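Local coordinates for phosphate-binding protein (Xanthomonas axonopodis pv. citri, PDB 5UB4), which probably serves as a periplasmic binding protein that captures phosphate or a phosphonate-type ligand for an ABC transporter, at residues A[20-25]-A[40-45]; A[53-58]-A[76-81]; A[62-67]-A[83-88]; A[90-95]-A[206-211]; A[106-111]-A[135-140]. All blocks are in the same frame, centred on the assembly; numbering follows the deposited sequence. Where two conformers were deposited one is given.

Interaction 1. Residues A[20-25]-A[40-45]; sequences QLKPLL and GEILMA
Apolar contact carries this interface, and the methyl at the end of Ile42 is where it concentrates. Ile42 CD1 sits between two helix leucines, 3.5 Å from Leu21 CB and 3.7 Å from Leu25 CD2. Its CG2 branch also meets Leu21, 3.7 Å from Leu21 CD1. The same Leu21 methyl reaches on to Met44, whose CG is 4.0 Å from Leu21 CD1. Leu25 has CG anti to its backbone N (chi1 -176°), which leans the side chain over the strand backbone, CD2 resting 3.6 Å from Glu41 N beside Gly40. Polar groups meet only loosely: Lys22 NZ stays 4.2 Å from Gly40 O, and its ion pair with Asp26 is long and weak. Helix 20-25 and strand 40-42 run nearly antiparallel, at 168°, as expected within the beta-alpha-beta unit of strand 4-8, helix 14-28 and strand 39-42. Leu21 and Leu25 also cover Leu7 of the parallel neighbour strand 4-8, while Phe248 packs against Leu21 and Tyr18 of helix 14-28 touches Ile42.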
# COMPACT_ATOMS: atom_id res chain seq x y z
N GLN A 20 2.94 -1.22 -15.73
CA GLN A 20 3.09 -2.22 -14.68
C GLN A 20 2.06 -3.32 -14.70
O GLN A 20 2.30 -4.43 -14.19
CB GLN A 20 3.11 -1.54 -13.32
CG GLN A 20 4.25 -0.54 -13.22
CD GLN A 20 4.80 -0.44 -11.82
OE1 GLN A 20 4.12 0.09 -10.91
NE2 GLN A 20 6.02 -0.98 -11.62
N LEU A 21 0.90 -3.02 -15.29
CA LEU A 21 -0.24 -3.91 -15.27
C LEU A 21 -0.49 -4.66 -16.59
O LEU A 21 -0.91 -5.83 -16.57
CB LEU A 21 -1.50 -3.10 -14.94
CG LEU A 21 -1.48 -2.37 -13.59
CD1 LEU A 21 -2.80 -1.60 -13.48
CD2 LEU A 21 -1.35 -3.34 -12.45
N LYS A 22 -0.29 -3.98 -17.71
CA LYS A 22 -0.67 -4.52 -19.03
C LYS A 22 0.04 -5.83 -19.36
O LYS A 22 -0.61 -6.75 -19.84
CB LYS A 22 -0.51 -3.48 -20.16
CG LYS A 22 -1.04 -3.93 -21.54
CD LYS A 22 -2.53 -4.30 -21.48
CE LYS A 22 -3.24 -4.31 -22.83
NZ LYS A 22 -4.68 -4.70 -22.71
N PRO A 23 1.36 -5.92 -19.10
CA PRO A 23 2.02 -7.20 -19.40
C PRO A 23 1.43 -8.39 -18.63
O PRO A 23 1.15 -9.41 -19.24
CB PRO A 23 3.49 -6.95 -18.98
CG PRO A 23 3.68 -5.49 -19.13
CD PRO A 23 2.37 -4.89 -18.73
N LEU A 24 1.18 -8.27 -17.32
CA LEU A 24 0.63 -9.47 -16.63
C LEU A 24 -0.79 -9.74 -17.10
O LEU A 24 -1.18 -10.88 -17.22
CB LEU A 24 0.71 -9.34 -15.13
CG LEU A 24 0.21 -10.55 -14.31
CD1 LEU A 24 1.02 -11.80 -14.61
CD2 LEU A 24 0.26 -10.25 -12.80
N LEU A 25 -1.56 -8.68 -17.38
CA LEU A 25 -2.89 -8.85 -17.93
C LEU A 25 -2.84 -9.57 -19.28
O LEU A 25 -3.67 -10.42 -19.55
CB LEU A 25 -3.60 -7.51 -18.13
CG LEU A 25 -5.03 -7.58 -18.60
CD1 LEU A 25 -5.93 -8.11 -17.52
CD2 LEU A 25 -5.49 -6.21 -19.11
N GLY A 40 -9.16 -8.33 -21.96
CA GLY A 40 -8.75 -7.60 -20.80
C GLY A 40 -8.82 -6.10 -20.95
O GLY A 40 -8.75 -5.53 -22.05
N GLU A 41 -8.93 -5.43 -19.80
CA GLU A 41 -8.87 -3.98 -19.72
C GLU A 41 -8.18 -3.56 -18.44
O GLU A 41 -8.19 -4.30 -17.45
CB GLU A 41 -10.29 -3.41 -19.77
CG GLU A 41 -10.81 -3.26 -21.19
CD GLU A 41 -12.30 -2.98 -21.28
OE1 GLU A 41 -12.96 -2.86 -20.25
OE2 GLU A 41 -12.81 -2.91 -22.42
N ILE A 42 -7.56 -2.38 -18.46
CA ILE A 42 -6.97 -1.80 -17.28
C ILE A 42 -7.85 -0.61 -16.84
O ILE A 42 -8.20 0.21 -17.66
CB ILE A 42 -5.57 -1.25 -17.59
CG1 ILE A 42 -4.64 -2.34 -18.12
CG2 ILE A 42 -4.95 -0.57 -16.35
CD1 ILE A 42 -4.28 -3.38 -17.10
N LEU A 43 -8.18 -0.54 -15.56
CA LEU A 43 -8.87 0.60 -14.98
C LEU A 43 -8.29 0.89 -13.60
O LEU A 43 -8.44 0.10 -12.68
CB LEU A 43 -10.38 0.39 -14.87
CG LEU A 43 -11.20 1.60 -14.34
CD1 LEU A 43 -10.88 2.90 -15.03
CD2 LEU A 43 -12.67 1.33 -14.47
N MET A 44 -7.66 2.05 -13.48
CA MET A 44 -7.04 2.49 -12.26
C MET A 44 -7.95 3.52 -11.63
O MET A 44 -8.84 4.03 -12.30
CB MET A 44 -5.66 3.02 -12.58
CG MET A 44 -4.65 1.91 -12.80
SD MET A 44 -3.02 2.55 -13.31
CE MET A 44 -3.33 2.94 -15.02
N ALA A 45 -7.76 3.80 -10.34
CA ALA A 45 -8.53 4.82 -9.61
C ALA A 45 -7.63 5.71 -8.74
O ALA A 45 -6.57 5.25 -8.29
CB ALA A 45 -9.59 4.12 -8.76

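Interaction 2. Residues A[53-58]-A[76-81]; sequences SYLRRG and RGSAHP
Arg56 meets the turn after another helix with the carbon part of its chain: CG lies 3.5 Å from Ser78 CB, and CD passes 3.7 Å from Arg76 O. Two Schellman motifs come together here. Gly58 closes helix 48-56 and Gly77 closes helix 67-75, each as the C-prime residue with positive phi, and strand 79-87 begins two residues after Gly77. Arg56 is bent at chi3 (-54°), which folds its guanidinium back so that one face covers Ser53 CA of its own helix. Ser53 in turn is gripped side-on by Arg57, with NE and NH2 both donating to OG, which lies 6° out of the guanidinium plane. Deeper in, Leu55 packs against Ser78, CB 3.4 Å from Ser78 O; the leucine side chain also touches Leu73 and Arg217. Ser78 OG is buried but satisfied, bonded to Leu73 O and to Ser52 OG. The CD1 methyl of Leu55 completes the contact, 4.0 Å from Ala79 CB.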
# COMPACT_ATOMS: atom_id res chain seq x y z
N SER A 53 -15.71 1.97 -5.08
CA SER A 53 -16.92 2.19 -5.89
C SER A 53 -16.88 1.42 -7.23
O SER A 53 -17.86 0.78 -7.64
CB SER A 53 -17.05 3.68 -6.19
OG SER A 53 -18.23 3.91 -6.89
N TYR A 54 -15.74 1.46 -7.90
CA TYR A 54 -15.54 0.63 -9.10
C TYR A 54 -15.75 -0.86 -8.81
O TYR A 54 -16.48 -1.56 -9.52
CB TYR A 54 -14.12 0.82 -9.68
CG TYR A 54 -13.84 2.09 -10.46
CD1 TYR A 54 -14.85 2.89 -10.99
CD2 TYR A 54 -12.52 2.49 -10.68
CE1 TYR A 54 -14.55 4.05 -11.73
CE2 TYR A 54 -12.22 3.64 -11.40
CZ TYR A 54 -13.24 4.42 -11.93
OH TYR A 54 -12.93 5.58 -12.61
N LEU A 55 -15.06 -1.34 -7.80
CA LEU A 55 -15.20 -2.75 -7.39
C LEU A 55 -16.64 -3.11 -7.14
O LEU A 55 -17.11 -4.05 -7.73
CB LEU A 55 -14.29 -3.07 -6.18
CG LEU A 55 -12.78 -3.12 -6.57
CD1 LEU A 55 -11.90 -3.00 -5.33
CD2 LEU A 55 -12.45 -4.43 -7.30
N ARG A 56 -17.36 -2.30 -6.36
CA ARG A 56 -18.72 -2.64 -5.97
C ARG A 56 -19.59 -2.61 -7.18
O ARG A 56 -20.50 -3.36 -7.27
CB ARG A 56 -19.31 -1.66 -4.93
CG ARG A 56 -18.77 -1.78 -3.52
CD ARG A 56 -19.65 -1.04 -2.48
NE ARG A 56 -19.85 0.36 -2.88
CZ ARG A 56 -18.96 1.33 -2.70
NH1 ARG A 56 -17.78 1.12 -2.10
NH2 ARG A 56 -19.27 2.57 -3.12
N ARG A 57 -19.32 -1.70 -8.11
CA ARG A 57 -20.12 -1.62 -9.32
C ARG A 57 -19.66 -2.58 -10.44
O ARG A 57 -20.16 -2.49 -11.58
CB ARG A 57 -20.13 -0.18 -9.79
CG ARG A 57 -20.85 0.74 -8.80
CD ARG A 57 -20.95 2.12 -9.33
NE ARG A 57 -19.72 2.86 -9.12
CZ ARG A 57 -18.96 3.41 -10.07
NH1 ARG A 57 -19.29 3.33 -11.36
NH2 ARG A 57 -17.85 4.03 -9.72
N GLY A 58 -18.74 -3.51 -10.15
CA GLY A 58 -18.27 -4.41 -11.22
C GLY A 58 -17.42 -3.77 -12.32
O GLY A 58 -17.29 -4.32 -13.38
N ARG A 76 -14.97 -1.59 3.01
CA ARG A 76 -16.04 -0.99 2.20
C ARG A 76 -16.91 -1.97 1.39
O ARG A 76 -17.69 -1.50 0.59
CB ARG A 76 -15.49 0.10 1.30
CG ARG A 76 -14.99 1.30 2.09
CD ARG A 76 -14.36 2.32 1.17
NE ARG A 76 -14.18 3.58 1.88
CZ ARG A 76 -13.03 4.10 2.28
NH1 ARG A 76 -11.85 3.54 2.00
NH2 ARG A 76 -13.07 5.25 2.94
N GLY A 77 -16.79 -3.28 1.59
CA GLY A 77 -17.74 -4.26 1.03
C GLY A 77 -17.44 -4.64 -0.42
O GLY A 77 -18.22 -5.34 -1.03
N SER A 78 -16.30 -4.21 -0.95
CA SER A 78 -16.07 -4.17 -2.38
C SER A 78 -15.13 -5.30 -2.95
O SER A 78 -15.20 -5.61 -4.14
CB SER A 78 -15.52 -2.79 -2.72
OG SER A 78 -14.12 -2.65 -2.38
N ALA A 79 -14.34 -5.93 -2.08
CA ALA A 79 -13.45 -6.97 -2.46
C ALA A 79 -12.99 -7.90 -1.31
O ALA A 79 -13.13 -7.58 -0.12
CB ALA A 79 -12.25 -6.32 -3.08
N HIS A 80 -12.35 -9.01 -1.71
CA HIS A 80 -11.84 -10.01 -0.78
C HIS A 80 -10.54 -10.61 -1.33
O HIS A 80 -10.33 -10.60 -2.54
CB HIS A 80 -12.89 -11.11 -0.50
CG HIS A 80 -13.35 -11.82 -1.74
ND1 HIS A 80 -14.44 -11.40 -2.47
CD2 HIS A 80 -12.89 -12.94 -2.35
CE1 HIS A 80 -14.60 -12.19 -3.52
NE2 HIS A 80 -13.65 -13.12 -3.48
N PRO A 81 -9.66 -11.10 -0.43
CA PRO A 81 -8.34 -11.64 -0.75
C PRO A 81 -8.42 -12.88 -1.63
O PRO A 81 -9.25 -13.73 -1.39
CB PRO A 81 -7.77 -12.01 0.63
CG PRO A 81 -8.49 -11.15 1.59
CD PRO A 81 -9.87 -11.03 1.03

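Interaction 3. Residues A[62-67]-A[83-88]; sequences WVSETT and LMTERG. With PO4 (phosphate ion), chain D.
Ser64 OG is gripped from several directions: Arg87 NH2 donates to it over 3.0 Å, water 1 donates over 2.7 Å, and Glu214 OE2 is a further hydrogen-bond partner. These groups join strands 62-66 and 79-87, which flank strand 209-217 in the periplasmic binding-protein fold; the axes of 62-66 and 83-87 are 8.8 Å apart and cross at -59°, too far for direct backbone pairing. Arg87 spans the gap with a chain extended from CG to NE, bringing the edge of its guanidinium to the serine. The bond is fairly straight, 159° at the hydrogen, and OG lies only 2° from the guanidinium plane. Water 1 closes a small ring by accepting from Arg87 NE at 2.8 Å, so the arginine holds the serine both directly and through solvent. Phe249 makes a cation-pi contact with Arg87, and Glu214 also bonds Thr85 OG1; the carboxylate probably favours the positive charge of Arg87. Thr67 CG2 just meets Met84 CE. Ser123, Thr124, Ser125 and Lys164 hold a phosphate, probably from the crystallisation liquor. Thr66, right before helix 67-75, joins them: its OG1 is hydrogen-bonded to Thr124 OG1 and donates to phosphate O1 over 2.7 Å.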
# COMPACT_ATOMS: atom_id res chain seq x y z
N TRP A 62 -10.05 -7.13 -10.35
CA TRP A 62 -8.87 -7.62 -9.69
C TRP A 62 -7.92 -6.44 -9.49
O TRP A 62 -7.75 -5.70 -10.42
CB TRP A 62 -8.28 -8.73 -10.55
CG TRP A 62 -6.84 -9.08 -10.34
CD1 TRP A 62 -6.15 -9.17 -9.16
CD2 TRP A 62 -5.94 -9.48 -11.36
NE1 TRP A 62 -4.82 -9.55 -9.40
CE2 TRP A 62 -4.68 -9.76 -10.75
CE3 TRP A 62 -6.07 -9.61 -12.76
CZ2 TRP A 62 -3.55 -10.13 -11.49
CZ3 TRP A 62 -4.95 -9.98 -13.51
CH2 TRP A 62 -3.69 -10.23 -12.87
N VAL A 63 -7.39 -6.26 -8.27
CA VAL A 63 -6.32 -5.28 -8.01
C VAL A 63 -5.20 -5.95 -7.20
O VAL A 63 -5.47 -6.90 -6.46
CB VAL A 63 -6.86 -4.07 -7.25
CG1 VAL A 63 -7.95 -3.38 -8.06
CG2 VAL A 63 -7.42 -4.48 -5.90
N SER A 64 -3.98 -5.45 -7.31
CA SER A 64 -2.86 -5.89 -6.48
C SER A 64 -2.51 -4.69 -5.64
O SER A 64 -2.21 -3.68 -6.19
CB SER A 64 -1.63 -6.29 -7.30
OG SER A 64 -0.61 -6.91 -6.47
N GLU A 65 -2.59 -4.80 -4.31
CA GLU A 65 -2.42 -3.62 -3.42
C GLU A 65 -1.64 -4.06 -2.18
O GLU A 65 -1.63 -5.26 -1.87
CB GLU A 65 -3.79 -3.10 -2.97
CG GLU A 65 -4.70 -2.63 -4.09
CD GLU A 65 -4.28 -1.31 -4.74
OE1 GLU A 65 -3.41 -0.60 -4.21
OE2 GLU A 65 -4.84 -0.97 -5.79
N THR A 66 -1.03 -3.11 -1.47
CA THR A 66 -0.43 -3.34 -0.15
C THR A 66 -1.59 -3.61 0.78
O THR A 66 -2.71 -3.23 0.49
CB THR A 66 0.38 -2.13 0.38
OG1 THR A 66 -0.47 -1.01 0.48
CG2 THR A 66 1.54 -1.76 -0.60
N THR A 67 -1.30 -4.27 1.91
CA THR A 67 -2.33 -4.90 2.67
C THR A 67 -3.25 -3.94 3.41
O THR A 67 -4.41 -4.26 3.59
CB THR A 67 -1.74 -5.91 3.65
OG1 THR A 67 -0.65 -5.30 4.35
CG2 THR A 67 -1.27 -7.10 2.87
N LEU A 83 -5.03 -14.12 -3.05
CA LEU A 83 -3.68 -14.66 -2.89
C LEU A 83 -2.79 -13.62 -2.12
O LEU A 83 -2.95 -12.44 -2.31
CB LEU A 83 -3.03 -14.93 -4.26
CG LEU A 83 -3.52 -16.13 -5.09
CD1 LEU A 83 -2.86 -16.17 -6.45
CD2 LEU A 83 -3.22 -17.44 -4.40
N MET A 84 -1.90 -14.10 -1.25
CA MET A 84 -0.82 -13.27 -0.64
C MET A 84 0.29 -13.11 -1.68
O MET A 84 0.56 -14.03 -2.45
CB MET A 84 -0.28 -13.92 0.65
CG MET A 84 -1.35 -14.10 1.75
SD MET A 84 -2.43 -12.69 2.18
CE MET A 84 -1.09 -11.59 2.68
N THR A 85 0.90 -11.94 -1.73
CA THR A 85 1.80 -11.54 -2.80
C THR A 85 3.13 -11.16 -2.18
O THR A 85 3.18 -10.47 -1.15
CB THR A 85 1.21 -10.36 -3.62
OG1 THR A 85 -0.08 -10.75 -4.14
CG2 THR A 85 2.06 -9.93 -4.75
N GLU A 86 4.20 -11.62 -2.82
CA GLU A 86 5.56 -11.32 -2.39
C GLU A 86 6.13 -10.39 -3.43
O GLU A 86 6.03 -10.71 -4.63
CB GLU A 86 6.36 -12.64 -2.36
CG GLU A 86 7.79 -12.50 -1.91
CD GLU A 86 8.55 -13.79 -2.14
OE1 GLU A 86 8.28 -14.75 -1.36
OE2 GLU A 86 9.38 -13.83 -3.10
N ARG A 87 6.68 -9.26 -3.00
CA ARG A 87 7.35 -8.31 -3.90
C ARG A 87 8.84 -8.05 -3.52
O ARG A 87 9.19 -8.00 -2.35
CB ARG A 87 6.58 -6.99 -3.90
CG ARG A 87 5.16 -6.99 -4.55
CD ARG A 87 4.46 -5.68 -4.29
NE ARG A 87 3.07 -5.66 -4.80
CZ ARG A 87 2.23 -4.64 -4.64
NH1 ARG A 87 2.62 -3.51 -4.02
NH2 ARG A 87 0.99 -4.72 -5.11
N GLY A 88 9.71 -7.90 -4.51
CA GLY A 88 11.15 -7.75 -4.24
C GLY A 88 11.73 -8.86 -3.38
O GLY A 88 12.62 -8.59 -2.61
P PO4 D . 2.25 1.74 0.51
O1 PO4 D . 0.79 1.36 0.47
O2 PO4 D . 3.04 1.22 -0.67
O3 PO4 D . 2.84 1.18 1.75
O4 PO4 D . 2.29 3.32 0.46
O HOH W 1 2.08 -7.27 -6.84

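Interaction 4. Residues A[90-95]-A[206-211]; sequences LRDFHT and TAPVPR
Phe93 has CG between its backbone N and carbonyl carbon (chi1 73°), while Arg211 has CG anti to its backbone N (chi1 163°) and turns at chi2 (80°); together these torsions lay the arginine's CD over the phenyl ring. The result is a CH-pi contact made by the CD methylene, 4.0 Å from the ring centroid, the two side chains crossing at about a right angle. The backbones of these residues belong to a short antiparallel ladder between strands 92-100 and 209-217. Phe93 and Val209 form its hydrogen-bonded pair, with Phe93 N to Val209 O at 2.9 Å and Val209 N to Phe93 O at 2.8 Å, both nearly in line with the accepting carbonyl. Arg211 N to Arg91 O extends the ladder at one end. Asp92 and Pro210 form the adjoining non-hydrogen-bonded pair, their side chains diverging; the Asp92 carboxylate passes the Pro208 ring and pairs with Arg264. Val209 CG2 comes to the edge of the Phe93 ring, 3.7 Å from CE1. That ring also lies close to the bound phosphate and packs on Thr124 and Val184, consistent with strands passing between the two lobes of the binding-protein fold, next to the probable ligand site. Arg211 NE is buried here without a polar partner in the model. At the other end Thr206 holds Thr95 twice: its N donates to Thr95 O, and its OG1, 3.0 Å away, accepts from Thr95 N.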
# COMPACT_ATOMS: atom_id res chain seq x y z
N LEU A 90 10.28 -10.25 -0.74
CA LEU A 90 9.93 -10.06 0.65
C LEU A 90 8.46 -10.28 0.82
O LEU A 90 7.62 -9.69 0.10
CB LEU A 90 10.27 -8.61 1.06
CG LEU A 90 11.73 -8.23 0.99
CD1 LEU A 90 11.88 -6.74 1.29
CD2 LEU A 90 12.62 -9.09 1.91
N ARG A 91 8.13 -11.09 1.79
CA ARG A 91 6.76 -11.32 2.13
C ARG A 91 6.18 -10.22 3.03
O ARG A 91 4.95 -10.07 3.03
CB ARG A 91 6.65 -12.64 2.83
CG ARG A 91 7.03 -13.77 1.89
CD ARG A 91 6.46 -15.12 2.29
NE ARG A 91 6.82 -16.08 1.24
CZ ARG A 91 6.70 -17.40 1.35
NH1 ARG A 91 6.20 -17.95 2.48
NH2 ARG A 91 7.07 -18.18 0.33
N ASP A 92 7.02 -9.55 3.82
CA ASP A 92 6.58 -8.57 4.87
C ASP A 92 7.17 -7.21 4.65
O ASP A 92 8.17 -7.07 3.95
CB ASP A 92 6.96 -9.03 6.29
CG ASP A 92 6.03 -10.13 6.86
OD1 ASP A 92 5.19 -10.72 6.16
OD2 ASP A 92 6.10 -10.36 8.07
N PHE A 93 6.54 -6.19 5.22
CA PHE A 93 7.22 -4.92 5.41
C PHE A 93 6.72 -4.24 6.70
O PHE A 93 5.78 -4.73 7.37
CB PHE A 93 7.16 -4.02 4.13
CG PHE A 93 5.82 -3.38 3.82
CD1 PHE A 93 4.63 -3.85 4.34
CD2 PHE A 93 5.76 -2.33 2.87
CE1 PHE A 93 3.43 -3.28 4.00
CE2 PHE A 93 4.57 -1.74 2.56
CZ PHE A 93 3.39 -2.22 3.13
N HIS A 94 7.36 -3.13 7.04
CA HIS A 94 7.02 -2.37 8.19
C HIS A 94 7.31 -0.91 7.98
O HIS A 94 7.94 -0.54 7.04
CB HIS A 94 7.72 -2.95 9.42
CG HIS A 94 9.18 -2.74 9.45
ND1 HIS A 94 10.08 -3.68 8.99
CD2 HIS A 94 9.91 -1.72 9.95
CE1 HIS A 94 11.30 -3.22 9.18
NE2 HIS A 94 11.22 -2.04 9.77
N THR A 95 6.70 -0.09 8.82
CA THR A 95 6.89 1.35 8.77
C THR A 95 8.06 1.77 9.66
O THR A 95 8.18 1.28 10.79
CB THR A 95 5.57 2.04 9.12
OG1 THR A 95 4.73 1.97 7.95
CG2 THR A 95 5.80 3.44 9.49
N THR A 206 7.59 -0.03 13.32
CA THR A 206 6.37 -0.78 13.61
C THR A 206 6.56 -2.26 13.44
O THR A 206 7.56 -2.72 12.87
CB THR A 206 5.16 -0.34 12.75
OG1 THR A 206 5.32 -0.81 11.40
CG2 THR A 206 5.00 1.18 12.76
N ALA A 207 5.57 -3.01 13.94
CA ALA A 207 5.58 -4.47 13.75
C ALA A 207 5.34 -4.72 12.23
O ALA A 207 4.78 -3.87 11.56
CB ALA A 207 4.53 -5.14 14.63
N PRO A 208 5.86 -5.82 11.67
CA PRO A 208 5.63 -6.01 10.23
C PRO A 208 4.23 -6.50 9.91
O PRO A 208 3.60 -7.16 10.74
CB PRO A 208 6.63 -7.11 9.87
CG PRO A 208 6.63 -7.94 11.12
CD PRO A 208 6.58 -6.95 12.26
N VAL A 209 3.82 -6.28 8.68
CA VAL A 209 2.58 -6.84 8.15
C VAL A 209 2.95 -7.50 6.80
O VAL A 209 4.01 -7.20 6.23
CB VAL A 209 1.46 -5.77 8.01
CG1 VAL A 209 1.09 -5.15 9.36
CG2 VAL A 209 1.86 -4.71 6.99
N PRO A 210 2.06 -8.38 6.28
CA PRO A 210 2.31 -8.89 4.94
C PRO A 210 2.30 -7.75 3.94
O PRO A 210 1.51 -6.81 4.07
CB PRO A 210 1.15 -9.87 4.68
CG PRO A 210 0.50 -10.08 6.01
CD PRO A 210 0.75 -8.81 6.79
N ARG A 211 3.20 -7.84 2.97
CA ARG A 211 3.51 -6.75 2.07
C ARG A 211 2.37 -6.40 1.11
O ARG A 211 2.04 -5.25 0.91
CB ARG A 211 4.78 -7.12 1.30
CG ARG A 211 5.02 -6.33 0.06
CD ARG A 211 5.64 -4.97 0.32
NE ARG A 211 7.02 -5.19 -0.04
CZ ARG A 211 7.73 -4.55 -0.95
NH1 ARG A 211 7.24 -3.51 -1.60
NH2 ARG A 211 8.98 -4.98 -1.19

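Interaction 5. Residues A[106-111]-A[135-140]; sequences HSLSQL and LRNGIA
Leu108 and Ile139 meet at a slant, and the end of the isoleucine does most of the touching. Ile139 CD1 comes against Leu108, just before the 3-10 segment 109-111, 3.8 Å from Leu108 CG and 3.3 Å from Leu108 O. The same methyl brushes the backbone of the next residue, lying 3.9 Å from Ser109 CA. Ile139 has CG1 anti to its carbonyl carbon (chi1 -62°) and an extended chi2 of 173°, a shape that sends CD1 straight out to the turn. Its CG2 branch faces Leu111 more loosely, 4.4 Å from Leu111 CB. Leu108 is shared between two neighbours. While CG faces the isoleucine, its CD2 methyl meets Asn137, whose side chain crosses it at about a right angle; CD2 is 3.7 Å from ND2. The amide nitrogen has its polar partner in Glu133 O, one turn back in the helix, and this bond ties the Asn137 side chain to its own helix. Leu111 N donates to Leu108 O at 3.0 Å, so the carbonyl touched by the isoleucine methyl is also used in the turn. Around the contact, Gly138 ends helix 124-136 in a Schellman motif, and Leu134 of that helix packs against Leu108, Leu111 and Ile139. The loop from strand 92-100 to strand 115-118 thus lies against the helix end, with His204 of strand 200-205 also touching Leu108.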
# COMPACT_ATOMS: atom_id res chain seq x y z
N HIS A 106 14.40 11.49 19.46
CA HIS A 106 15.03 10.15 19.53
C HIS A 106 14.08 8.94 19.65
O HIS A 106 14.53 7.81 19.54
CB HIS A 106 16.08 10.14 20.65
CG HIS A 106 17.32 10.87 20.27
ND1 HIS A 106 17.42 12.25 20.37
CD2 HIS A 106 18.49 10.45 19.74
CE1 HIS A 106 18.61 12.63 19.95
NE2 HIS A 106 19.27 11.56 19.54
N SER A 107 12.79 9.17 19.88
CA SER A 107 11.82 8.11 20.04
C SER A 107 10.46 8.58 19.52
O SER A 107 10.22 9.80 19.35
CB SER A 107 11.65 7.75 21.51
OG SER A 107 11.03 8.84 22.18
N LEU A 108 9.55 7.63 19.37
CA LEU A 108 8.19 7.96 18.93
C LEU A 108 7.43 8.94 19.87
O LEU A 108 6.65 9.81 19.38
CB LEU A 108 7.35 6.69 18.72
CG LEU A 108 6.02 6.91 18.00
CD1 LEU A 108 6.26 7.18 16.52
CD2 LEU A 108 5.11 5.70 18.19
N SER A 109 7.61 8.78 21.19
CA SER A 109 6.96 9.65 22.20
C SER A 109 7.30 11.12 22.02
O SER A 109 6.47 12.00 22.29
CB SER A 109 7.40 9.25 23.62
OG SER A 109 7.11 7.87 23.84
N GLN A 110 8.52 11.38 21.58
CA GLN A 110 8.97 12.78 21.34
C GLN A 110 8.42 13.40 20.05
O GLN A 110 8.79 14.52 19.71
CB GLN A 110 10.49 12.85 21.37
CG GLN A 110 11.09 12.41 22.70
CD GLN A 110 12.59 12.47 22.64
OE1 GLN A 110 13.20 12.17 21.64
NE2 GLN A 110 13.19 12.96 23.69
N LEU A 111 7.54 12.68 19.32
CA LEU A 111 6.72 13.31 18.30
C LEU A 111 5.81 14.40 18.87
O LEU A 111 5.42 15.30 18.12
CB LEU A 111 5.77 12.33 17.60
CG LEU A 111 6.07 12.01 16.18
CD1 LEU A 111 7.38 11.23 16.16
CD2 LEU A 111 4.92 11.17 15.62
N LEU A 135 -1.87 5.94 17.50
CA LEU A 135 -3.04 5.65 18.32
C LEU A 135 -2.69 4.71 19.48
O LEU A 135 -3.01 4.99 20.62
CB LEU A 135 -4.18 5.05 17.49
CG LEU A 135 -4.90 5.93 16.49
CD1 LEU A 135 -5.78 5.03 15.64
CD2 LEU A 135 -5.76 6.96 17.20
N ARG A 136 -2.01 3.63 19.19
CA ARG A 136 -1.54 2.67 20.22
C ARG A 136 -0.72 3.30 21.35
O ARG A 136 -0.84 2.90 22.50
CB ARG A 136 -0.64 1.58 19.58
CG ARG A 136 -1.40 0.63 18.69
CD ARG A 136 -0.44 -0.18 17.83
NE ARG A 136 -1.18 -1.26 17.19
CZ ARG A 136 -0.63 -2.18 16.42
NH1 ARG A 136 0.66 -2.17 16.15
NH2 ARG A 136 -1.37 -3.13 15.92
N ASN A 137 0.12 4.28 21.01
CA ASN A 137 0.92 4.98 22.01
C ASN A 137 0.26 6.25 22.63
O ASN A 137 0.92 7.04 23.34
CB ASN A 137 2.31 5.27 21.43
CG ASN A 137 3.14 4.00 21.20
OD1 ASN A 137 3.96 3.62 22.05
ND2 ASN A 137 2.93 3.34 20.08
N GLY A 138 -1.02 6.46 22.34
CA GLY A 138 -1.74 7.60 22.88
C GLY A 138 -1.19 8.94 22.45
O GLY A 138 -1.35 9.90 23.16
N ILE A 139 -0.57 8.99 21.28
CA ILE A 139 0.07 10.21 20.80
C ILE A 139 -0.91 10.92 19.84
O ILE A 139 -1.12 10.47 18.70
CB ILE A 139 1.38 9.89 20.06
CG1 ILE A 139 2.36 9.22 21.02
CG2 ILE A 139 1.93 11.16 19.42
CD1 ILE A 139 3.64 8.72 20.34
N ALA A 140 -1.51 12.01 20.30
CA ALA A 140 -2.49 12.71 19.47
C ALA A 140 -1.76 13.36 18.30
O ALA A 140 -0.64 13.87 18.44
CB ALA A 140 -3.25 13.75 20.27

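Interaction 3 is the most deeply buried of the five and the most polar in its side chains, whereas interaction 4 relies on backbone ladder bonds. The two touch through Thr67 OG1 and Pro210 O, a probable hydrogen bond, and through the Glu86-Arg91 salt bridge, and both lie beside the bound phosphate. Interactions 1 and 2 are partly buried: interaction 1 packs a helix on a strand, interaction 2 a helix end on a turn and strand start. Tyr54 of 53-58 lies against Leu43 and Ala45 of 40-45. Interactions 2 and 3 share strand 79-87. Interaction 5, small and apolar, is locally buried at Leu108, Leu111 and Ile139 though far from the chain's centre, nested within the loop interaction 4 closes.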